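Long-range contacts in mitogen-activated protein kinase, putative (Map kinase-like protein) (Leishmania major, PDB 3PG1), which probably binds ATP and phosphorylates serine and threonine residues of target proteins, as other MAP kinases do: residues R53-V58 against M106-L111; M227-A232 against A284-A289; V259-P264 against L301-Q306. One frame throughout, in Å; residues are numbered along the deposited sequence.

Contact 1: R53-V58 against M106-L111; sequences RVFNTV and MHKLYL
This is antiparallel strand pairing in the five-stranded sheet of the kinase N-lobe, where the end of strand 48-54 meets the start of strand 108-114. V54 and L109 form the hydrogen-bonded pair: V54 N donates to L109 O at 2.7 Å and nearly straight (175°), while L109 N returns a 2.9 Å bond to V54 O. Their CB atoms lie 4.0 Å apart on the face where L109 packs on helix 70-85. R53 and Y110, the neighbouring non-hydrogen-bonded pair, point to the other face, toward helix 7-19; R53 CG passes 3.7 Å from Y110 CE1. Beyond V54 the direct ladder stops, and a water donates to both F55 O and H107 O. F55 CG stands anti to its own N (chi1 176°), which lays the ring alongside K108. K108 CE sits over the ring centre, 3.7 Å from the centroid, and the bent end of the chain puts NZ 4.5 Å from that centroid as a cation-pi partner. R53 NE makes a salt bridge to E16 OE1, which also bonds Y110 OH. With R53 NH2 only 4.7 Å from K108 NZ, that carboxylate, together with the F55 ring, would be expected to ease the repulsion between like charges.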
loop_
_atom_site.group_PDB
_atom_site.type_symbol
_atom_site.label_atom_id
_atom_site.label_comp_id
_atom_site.label_asym_id
_atom_site.label_seq_id
_atom_site.Cartn_x
_atom_site.Cartn_y
_atom_site.Cartn_z
ATOM N N ARG A 53 4.008 12.367 -14.592
ATOM C CA ARG A 53 3.860 12.505 -16.039
ATOM C C ARG A 53 4.143 11.141 -16.681
ATOM O O ARG A 53 5.265 10.650 -16.601
ATOM C CB ARG A 53 4.836 13.586 -16.555
ATOM C CG ARG A 53 4.750 13.920 -18.039
ATOM C CD ARG A 53 5.996 14.688 -18.430
ATOM N NE ARG A 53 6.071 14.999 -19.858
ATOM C CZ ARG A 53 6.839 14.356 -20.733
ATOM N NH1 ARG A 53 7.581 13.325 -20.342
ATOM N NH2 ARG A 53 6.871 14.736 -22.005
ATOM N N VAL A 54 3.112 10.534 -17.284
ATOM C CA VAL A 54 3.165 9.231 -17.952
ATOM C C VAL A 54 3.198 9.504 -19.465
ATOM O O VAL A 54 2.223 10.026 -20.020
ATOM C CB VAL A 54 1.959 8.331 -17.552
ATOM C CG1 VAL A 54 1.978 7.005 -18.307
ATOM C CG2 VAL A 54 1.893 8.097 -16.037
ATOM N N PHE A 55 4.329 9.174 -20.118
ATOM C CA PHE A 55 4.498 9.379 -21.553
ATOM C C PHE A 55 5.116 8.151 -22.256
ATOM O O PHE A 55 4.377 7.329 -22.813
ATOM C CB PHE A 55 5.252 10.699 -21.845
ATOM C CG PHE A 55 5.595 11.000 -23.293
ATOM C CD1 PHE A 55 4.643 10.857 -24.300
ATOM C CD2 PHE A 55 6.851 11.493 -23.638
ATOM C CE1 PHE A 55 4.957 11.155 -25.630
ATOM C CE2 PHE A 55 7.159 11.798 -24.967
ATOM C CZ PHE A 55 6.210 11.633 -25.952
ATOM N N ASN A 56 6.454 8.023 -22.215
ATOM C CA ASN A 56 7.167 6.938 -22.877
ATOM C C ASN A 56 7.975 6.018 -21.953
ATOM O O ASN A 56 8.101 6.266 -20.748
ATOM C CB ASN A 56 8.027 7.491 -24.021
ATOM C CG ASN A 56 7.234 8.014 -25.199
ATOM O OD1 ASN A 56 6.017 7.820 -25.313
ATOM N ND2 ASN A 56 7.909 8.688 -26.113
ATOM N N THR A 57 8.489 4.931 -22.547
ATOM C CA THR A 57 9.322 3.906 -21.920
ATOM C C THR A 57 10.117 3.176 -23.008
ATOM O O THR A 57 9.720 3.199 -24.175
ATOM C CB THR A 57 8.473 2.937 -21.059
ATOM O OG1 THR A 57 9.349 2.060 -20.352
ATOM C CG2 THR A 57 7.455 2.128 -21.883
ATOM N N VAL A 58 11.227 2.528 -22.627
ATOM C CA VAL A 58 12.031 1.736 -23.557
ATOM C C VAL A 58 11.825 0.248 -23.226
ATOM O O VAL A 58 12.725 -0.420 -22.703
ATOM C CB VAL A 58 13.518 2.171 -23.612
ATOM N N MET A 106 1.613 9.883 -29.299
ATOM C CA MET A 106 2.163 11.018 -28.544
ATOM C C MET A 106 1.242 11.358 -27.337
ATOM O O MET A 106 1.188 12.507 -26.880
ATOM C CB MET A 106 2.362 12.241 -29.468
ATOM C CG MET A 106 3.380 12.032 -30.583
ATOM S SD MET A 106 5.108 12.150 -30.045
ATOM C CE MET A 106 5.350 13.929 -30.151
ATOM N N HIS A 107 0.537 10.335 -26.821
ATOM C CA HIS A 107 -0.398 10.454 -25.696
ATOM C C HIS A 107 0.318 10.590 -24.360
ATOM O O HIS A 107 1.253 9.828 -24.074
ATOM C CB HIS A 107 -1.395 9.281 -25.671
ATOM C CG HIS A 107 -1.900 8.871 -27.024
ATOM N ND1 HIS A 107 -1.580 7.639 -27.570
ATOM C CD2 HIS A 107 -2.669 9.551 -27.905
ATOM C CE1 HIS A 107 -2.167 7.611 -28.757
ATOM N NE2 HIS A 107 -2.823 8.744 -29.007
ATOM N N LYS A 108 -0.135 11.568 -23.542
ATOM C CA LYS A 108 0.402 11.859 -22.205
ATOM C C LYS A 108 -0.690 11.825 -21.134
ATOM O O LYS A 108 -1.830 12.222 -21.387
ATOM C CB LYS A 108 1.129 13.219 -22.174
ATOM C CG LYS A 108 2.500 13.198 -22.839
ATOM C CD LYS A 108 3.004 14.581 -23.196
ATOM C CE LYS A 108 4.133 14.528 -24.201
ATOM N NZ LYS A 108 3.728 15.106 -25.510
ATOM N N LEU A 109 -0.322 11.364 -19.935
ATOM C CA LEU A 109 -1.209 11.289 -18.776
ATOM C C LEU A 109 -0.525 11.933 -17.577
ATOM O O LEU A 109 0.662 11.699 -17.317
ATOM C CB LEU A 109 -1.670 9.840 -18.499
ATOM C CG LEU A 109 -2.232 9.477 -17.103
ATOM C CD1 LEU A 109 -3.564 10.157 -16.819
ATOM C CD2 LEU A 109 -2.413 7.997 -16.971
ATOM N N TYR A 110 -1.274 12.789 -16.885
ATOM C CA TYR A 110 -0.778 13.523 -15.729
ATOM C C TYR A 110 -1.589 13.157 -14.524
ATOM O O TYR A 110 -2.828 13.123 -14.567
ATOM C CB TYR A 110 -0.803 15.038 -15.973
ATOM C CG TYR A 110 -0.112 15.457 -17.252
ATOM C CD1 TYR A 110 1.216 15.873 -17.248
ATOM C CD2 TYR A 110 -0.782 15.423 -18.472
ATOM C CE1 TYR A 110 1.860 16.256 -18.425
ATOM C CE2 TYR A 110 -0.139 15.767 -19.661
ATOM C CZ TYR A 110 1.178 16.199 -19.632
ATOM O OH TYR A 110 1.812 16.530 -20.806
ATOM N N LEU A 111 -0.869 12.857 -13.450
ATOM C CA LEU A 111 -1.437 12.429 -12.195
ATOM C C LEU A 111 -0.968 13.292 -11.074
ATOM O O LEU A 111 0.233 13.446 -10.845
ATOM C CB LEU A 111 -1.063 10.969 -11.951
ATOM C CG LEU A 111 -1.614 10.020 -12.995
ATOM C CD1 LEU A 111 -0.884 8.690 -12.959
ATOM C CD2 LEU A 111 -3.131 9.890 -12.853
HETATM O O HOH W 1 1.766 7.493 -22.402
#

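Contact 2: M227-A232 against A284-A289; sequences MFNRKA and AVVPTA
The F228 ring lies flat over the methyl of A289, whose CB is 3.7 Å from the ring centroid and 7° off its normal, a CH-pi contact. A289 CA comes 3.5 Å from F228 CE1 over the same face, whereas T288 OG1 meets the ring edge near its plane, 3.6 Å from F228 CD1. V286 crosses F228 at about a right angle, its CG1 pressed tightly against F228 CB (3.4 Å). That methyl also lies 3.6 Å from N229 OD1, so V286 fits into the angle between the two consecutive side chains. N229 supplies a direct hydrogen bond: ND2 donates to V285 O at 2.8 Å, in the carbonyl plane but bent (147°), with the acceptor tilted from the amide plane. With chi1 at -66° the N229 amide swings away from its own carbonyl and across to the opposing chain. Two waters complete the junction. One donates to N229 OD1 and accepts from T288 N; the other donates to F228 O and is also hydrogen-bonded to T288 OG1 (2.8 Å). The V286-A289 segment is a type I beta turn, closed by A289 N to V286 O, and F228 also reaches A293 and I297 of helix 291-300. Such docking of a turn leading into that helix against the C-terminal end of helix 214-229 belongs to the helical C-lobe of the protein kinase fold.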
loop_
_atom_site.group_PDB
_atom_site.type_symbol
_atom_site.label_atom_id
_atom_site.label_comp_id
_atom_site.label_asym_id
_atom_site.label_seq_id
_atom_site.Cartn_x
_atom_site.Cartn_y
_atom_site.Cartn_z
ATOM N N MET A 227 6.602 -0.232 15.552
ATOM C CA MET A 227 6.523 1.108 16.140
ATOM C C MET A 227 6.908 1.051 17.613
ATOM O O MET A 227 7.419 2.033 18.136
ATOM C CB MET A 227 5.106 1.699 15.973
ATOM C CG MET A 227 4.876 2.302 14.599
ATOM S SD MET A 227 3.345 3.261 14.468
ATOM C CE MET A 227 2.219 1.978 14.375
ATOM N N PHE A 228 6.607 -0.067 18.300
ATOM C CA PHE A 228 6.994 -0.212 19.711
ATOM C C PHE A 228 8.512 -0.442 19.808
ATOM O O PHE A 228 9.200 0.207 20.606
ATOM C CB PHE A 228 6.282 -1.403 20.371
ATOM C CG PHE A 228 4.859 -1.147 20.798
ATOM C CD1 PHE A 228 4.583 -0.460 21.979
ATOM C CD2 PHE A 228 3.787 -1.604 20.021
ATOM C CE1 PHE A 228 3.263 -0.180 22.352
ATOM C CE2 PHE A 228 2.466 -1.351 20.405
ATOM C CZ PHE A 228 2.211 -0.660 21.583
ATOM N N ASN A 229 9.011 -1.398 19.005
ATOM C CA ASN A 229 10.410 -1.825 18.997
ATOM C C ASN A 229 11.383 -0.888 18.316
ATOM O O ASN A 229 12.575 -0.932 18.646
ATOM C CB ASN A 229 10.533 -3.254 18.445
ATOM C CG ASN A 229 9.883 -4.292 19.337
ATOM O OD1 ASN A 229 9.412 -3.981 20.424
ATOM N ND2 ASN A 229 9.777 -5.539 18.877
ATOM N N ARG A 230 10.908 -0.072 17.351
ATOM C CA ARG A 230 11.734 0.859 16.558
ATOM C C ARG A 230 12.693 0.051 15.657
ATOM O O ARG A 230 13.710 0.560 15.210
ATOM C CB ARG A 230 12.491 1.900 17.444
ATOM C CG ARG A 230 11.563 2.735 18.331
ATOM C CD ARG A 230 10.500 3.484 17.535
ATOM N NE ARG A 230 11.063 4.579 16.730
ATOM C CZ ARG A 230 11.260 5.820 17.169
ATOM N NH1 ARG A 230 11.741 6.745 16.358
ATOM N NH2 ARG A 230 10.984 6.139 18.426
ATOM N N LYS A 231 12.324 -1.214 15.380
ATOM C CA LYS A 231 13.104 -2.156 14.583
ATOM C C LYS A 231 12.117 -3.169 14.023
ATOM O O LYS A 231 11.203 -3.584 14.751
ATOM C CB LYS A 231 14.147 -2.835 15.485
ATOM C CG LYS A 231 15.119 -3.751 14.764
ATOM C CD LYS A 231 16.408 -3.958 15.567
ATOM C CE LYS A 231 16.308 -4.935 16.717
ATOM N NZ LYS A 231 17.630 -5.116 17.382
ATOM N N ALA A 232 12.276 -3.562 12.741
ATOM C CA ALA A 232 11.343 -4.538 12.152
ATOM C C ALA A 232 11.392 -5.839 12.934
ATOM O O ALA A 232 12.429 -6.207 13.502
ATOM C CB ALA A 232 11.608 -4.753 10.664
ATOM N N ALA A 284 8.371 -10.449 25.789
ATOM C CA ALA A 284 9.764 -10.530 25.360
ATOM C C ALA A 284 9.972 -10.045 23.914
ATOM O O ALA A 284 11.039 -9.522 23.579
ATOM C CB ALA A 284 10.246 -11.968 25.494
ATOM N N VAL A 285 8.967 -10.272 23.046
ATOM C CA VAL A 285 9.005 -9.883 21.636
ATOM C C VAL A 285 8.799 -8.350 21.487
ATOM O O VAL A 285 9.458 -7.705 20.665
ATOM C CB VAL A 285 7.916 -10.650 20.811
ATOM C CG1 VAL A 285 8.078 -10.369 19.326
ATOM C CG2 VAL A 285 7.942 -12.158 21.080
ATOM N N VAL A 286 7.809 -7.806 22.207
ATOM C CA VAL A 286 7.462 -6.383 22.134
ATOM C C VAL A 286 7.459 -5.840 23.587
ATOM O O VAL A 286 6.385 -5.650 24.172
ATOM C CB VAL A 286 6.102 -6.170 21.364
ATOM C CG1 VAL A 286 5.954 -4.720 20.939
ATOM C CG2 VAL A 286 6.019 -7.076 20.133
ATOM N N PRO A 287 8.671 -5.617 24.183
ATOM C CA PRO A 287 8.736 -5.246 25.606
ATOM C C PRO A 287 8.011 -4.005 26.091
ATOM O O PRO A 287 7.579 -3.963 27.255
ATOM C CB PRO A 287 10.256 -5.221 25.927
ATOM C CG PRO A 287 10.970 -5.259 24.640
ATOM C CD PRO A 287 10.017 -5.866 23.620
ATOM N N THR A 288 7.900 -2.982 25.239
ATOM C CA THR A 288 7.256 -1.725 25.643
ATOM C C THR A 288 5.736 -1.732 25.382
ATOM O O THR A 288 5.073 -0.755 25.721
ATOM C CB THR A 288 7.979 -0.524 25.031
ATOM O OG1 THR A 288 7.813 -0.568 23.604
ATOM C CG2 THR A 288 9.486 -0.475 25.416
ATOM N N ALA A 289 5.178 -2.821 24.805
ATOM C CA ALA A 289 3.720 -2.881 24.595
ATOM C C ALA A 289 3.035 -3.345 25.873
ATOM O O ALA A 289 3.472 -4.338 26.464
ATOM C CB ALA A 289 3.381 -3.841 23.448
HETATM O O HOH W 2 7.730 2.018 22.640
HETATM O O HOH W 3 9.359 -2.489 22.659
#

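Contact 3: V259-P264 against L301-Q306; sequences VMFSSP and LEFNPQ
N304 OD1 accepts the backbone N-H of Q306 at 2.9 Å, the donor standing above the carbonyl plane, and in one of its two conformers the F261 ring lies beside this oxygen, across the contact. The other half of the amide is fixed too: N304 ND2 donates to Q306 OE1 at 3.0 Å, with the acceptor in the amide plane. Both polar atoms of the N304 amide are therefore tied to Q306, which limits its rotation beside the F261 ring. Ring and amide planes are turned 29° apart, and the two side chains cross at about a right angle. F261 was modelled in two conformers, and the contacts described hold for one. In that conformer CG is set in the cleft between the residue's own N and C (chi1 49°), and the ring reaches toward 301-306. P305 CD sits over the centre of one face, 3.8 Å from the centroid, as a CH-pi partner. The bond from Q306 N to N304 OD1 defines an Asx turn, leading into the 3-10 segment that starts at P305. The turn lies in the loop following helix 291-300, in the kinase C-lobe, while F261 directly follows helix 255-260 in the region between helices 239-250 and 291-300 that corresponds to the MAP kinase insert. F261 also touches E203 in helix 202-205, the glutamate of the APE motif. In this conformer the F261 edge meets F303 along the ring rims, without face-on overlap, the planes 53° apart. F303 continues inward onto I246, V247 and V250 of helix 239-250. Nearer the surface the extended M260 side chain crosses that of Q306 at about a right angle, with SD 3.8 Å from Q306 NE2.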
loop_
_atom_site.group_PDB
_atom_site.type_symbol
_atom_site.label_atom_id
_atom_site.label_comp_id
_atom_site.label_asym_id
_atom_site.label_seq_id
_atom_site.Cartn_x
_atom_site.Cartn_y
_atom_site.Cartn_z
ATOM N N VAL A 259 0.071 -26.997 4.921
ATOM C CA VAL A 259 -0.280 -27.507 3.595
ATOM C C VAL A 259 -1.448 -26.782 2.986
ATOM O O VAL A 259 -1.414 -26.534 1.793
ATOM C CB VAL A 259 -0.273 -29.054 3.389
ATOM C CG1 VAL A 259 0.678 -29.768 4.344
ATOM C CG2 VAL A 259 -1.668 -29.649 3.428
ATOM N N MET A 260 -2.421 -26.325 3.810
ATOM C CA MET A 260 -3.536 -25.535 3.295
ATOM C C MET A 260 -3.154 -24.132 2.753
ATOM O O MET A 260 -3.909 -23.589 1.964
ATOM C CB MET A 260 -4.609 -25.288 4.371
ATOM C CG MET A 260 -5.262 -26.526 4.859
ATOM S SD MET A 260 -6.560 -26.045 6.062
ATOM C CE MET A 260 -7.075 -27.561 6.469
ATOM N N PHE A 261 -2.081 -23.514 3.237
ATOM C CA PHE A 261 -1.797 -22.182 2.714
ATOM C C PHE A 261 -0.377 -22.026 2.146
ATOM O O PHE A 261 0.276 -20.998 2.348
ATOM C CB PHE A 261 -2.345 -21.031 3.625
ATOM C CG PHE A 261 -1.995 -21.167 5.082
ATOM C CD1 PHE A 261 -0.806 -20.640 5.581
ATOM C CD2 PHE A 261 -2.817 -21.873 5.950
ATOM C CE1 PHE A 261 -0.456 -20.807 6.919
ATOM C CE2 PHE A 261 -2.443 -22.060 7.285
ATOM C CZ PHE A 261 -1.251 -21.552 7.754
ATOM N N SER A 262 0.076 -23.072 1.397
ATOM C CA SER A 262 1.359 -23.104 0.699
ATOM C C SER A 262 1.145 -23.576 -0.711
ATOM O O SER A 262 0.248 -24.372 -0.972
ATOM C CB SER A 262 2.374 -24.008 1.402
ATOM O OG SER A 262 1.846 -25.295 1.670
ATOM N N SER A 263 1.995 -23.117 -1.620
ATOM C CA SER A 263 1.977 -23.626 -2.988
ATOM C C SER A 263 2.580 -25.041 -2.956
ATOM O O SER A 263 3.330 -25.347 -2.024
ATOM C CB SER A 263 2.868 -22.755 -3.860
ATOM O OG SER A 263 4.224 -22.905 -3.473
ATOM N N PRO A 264 2.360 -25.882 -4.001
ATOM C CA PRO A 264 3.021 -27.207 -4.048
ATOM C C PRO A 264 4.555 -27.146 -3.945
ATOM O O PRO A 264 5.148 -28.022 -3.329
ATOM C CB PRO A 264 2.587 -27.762 -5.410
ATOM C CG PRO A 264 1.297 -27.110 -5.681
ATOM C CD PRO A 264 1.477 -25.695 -5.173
ATOM N N LEU A 301 -0.981 -11.400 14.348
ATOM C CA LEU A 301 0.140 -12.225 13.853
ATOM C C LEU A 301 -0.120 -13.710 14.025
ATOM O O LEU A 301 0.780 -14.454 14.433
ATOM C CB LEU A 301 1.467 -11.775 14.508
ATOM C CG LEU A 301 1.919 -10.310 14.172
ATOM C CD1 LEU A 301 3.148 -9.946 14.964
ATOM C CD2 LEU A 301 2.160 -10.114 12.668
ATOM N N GLU A 302 -1.356 -14.153 13.691
ATOM C CA GLU A 302 -1.664 -15.580 13.674
ATOM C C GLU A 302 -1.063 -16.117 12.393
ATOM O O GLU A 302 -1.331 -15.567 11.334
ATOM C CB GLU A 302 -3.193 -15.864 13.659
ATOM C CG GLU A 302 -3.764 -15.849 15.055
ATOM C CD GLU A 302 -3.459 -17.056 15.926
ATOM O OE1 GLU A 302 -2.937 -18.078 15.424
ATOM O OE2 GLU A 302 -3.808 -16.983 17.121
ATOM N N PHE A 303 -0.292 -17.197 12.491
ATOM C CA PHE A 303 0.367 -17.802 11.323
ATOM C C PHE A 303 -0.686 -18.200 10.281
ATOM O O PHE A 303 -0.539 -17.936 9.085
ATOM C CB PHE A 303 1.147 -19.054 11.779
ATOM C CG PHE A 303 2.042 -19.634 10.710
ATOM C CD1 PHE A 303 3.387 -19.286 10.643
ATOM C CD2 PHE A 303 1.530 -20.498 9.741
ATOM C CE1 PHE A 303 4.222 -19.830 9.650
ATOM C CE2 PHE A 303 2.359 -21.021 8.728
ATOM C CZ PHE A 303 3.704 -20.711 8.715
ATOM N N ASN A 304 -1.756 -18.820 10.740
ATOM C CA ASN A 304 -2.800 -19.282 9.831
ATOM C C ASN A 304 -3.847 -18.165 9.624
ATOM O O ASN A 304 -4.510 -17.793 10.597
ATOM C CB ASN A 304 -3.456 -20.561 10.417
ATOM C CG ASN A 304 -4.598 -21.119 9.599
ATOM O OD1 ASN A 304 -4.972 -20.544 8.591
ATOM N ND2 ASN A 304 -5.129 -22.305 9.964
ATOM N N PRO A 305 -4.068 -17.674 8.362
ATOM C CA PRO A 305 -5.092 -16.621 8.129
ATOM C C PRO A 305 -6.517 -16.998 8.542
ATOM O O PRO A 305 -7.295 -16.106 8.894
ATOM C CB PRO A 305 -5.029 -16.406 6.605
ATOM C CG PRO A 305 -4.467 -17.639 6.091
ATOM C CD PRO A 305 -3.424 -18.047 7.086
ATOM N N GLN A 306 -6.852 -18.299 8.569
ATOM C CA GLN A 306 -8.206 -18.723 8.999
ATOM C C GLN A 306 -8.482 -18.299 10.464
ATOM O O GLN A 306 -9.638 -18.191 10.805
ATOM C CB GLN A 306 -8.341 -20.258 8.945
ATOM C CG GLN A 306 -8.062 -20.778 7.538
ATOM C CD GLN A 306 -7.994 -22.254 7.421
ATOM O OE1 GLN A 306 -7.480 -22.972 8.294
ATOM N NE2 GLN A 306 -8.463 -22.748 6.289
#

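In the fold
From the N terminus, contact 1 comes first: it closes a 47-residue loop that includes helix 70-85 and strand 96-100, and belongs to the N-lobe sheet. The chain then runs into the helical C-lobe, where contact 2 opens at 227-232 on the end of helix 214-229. Contact 3 opens at 259-264 before contact 2 closes at 284-289, and closes at 301-306 after helix 291-300, so these two cross. Together they fasten the segments flanking helix 291-300, one to the end of helix 214-229 and the other to the residues at and after the end of helix 255-260. Their nearest atoms are about 7 Å apart. Contact 1 lies across the chain's centre from both, its own centre about 43 Å from that of contact 2.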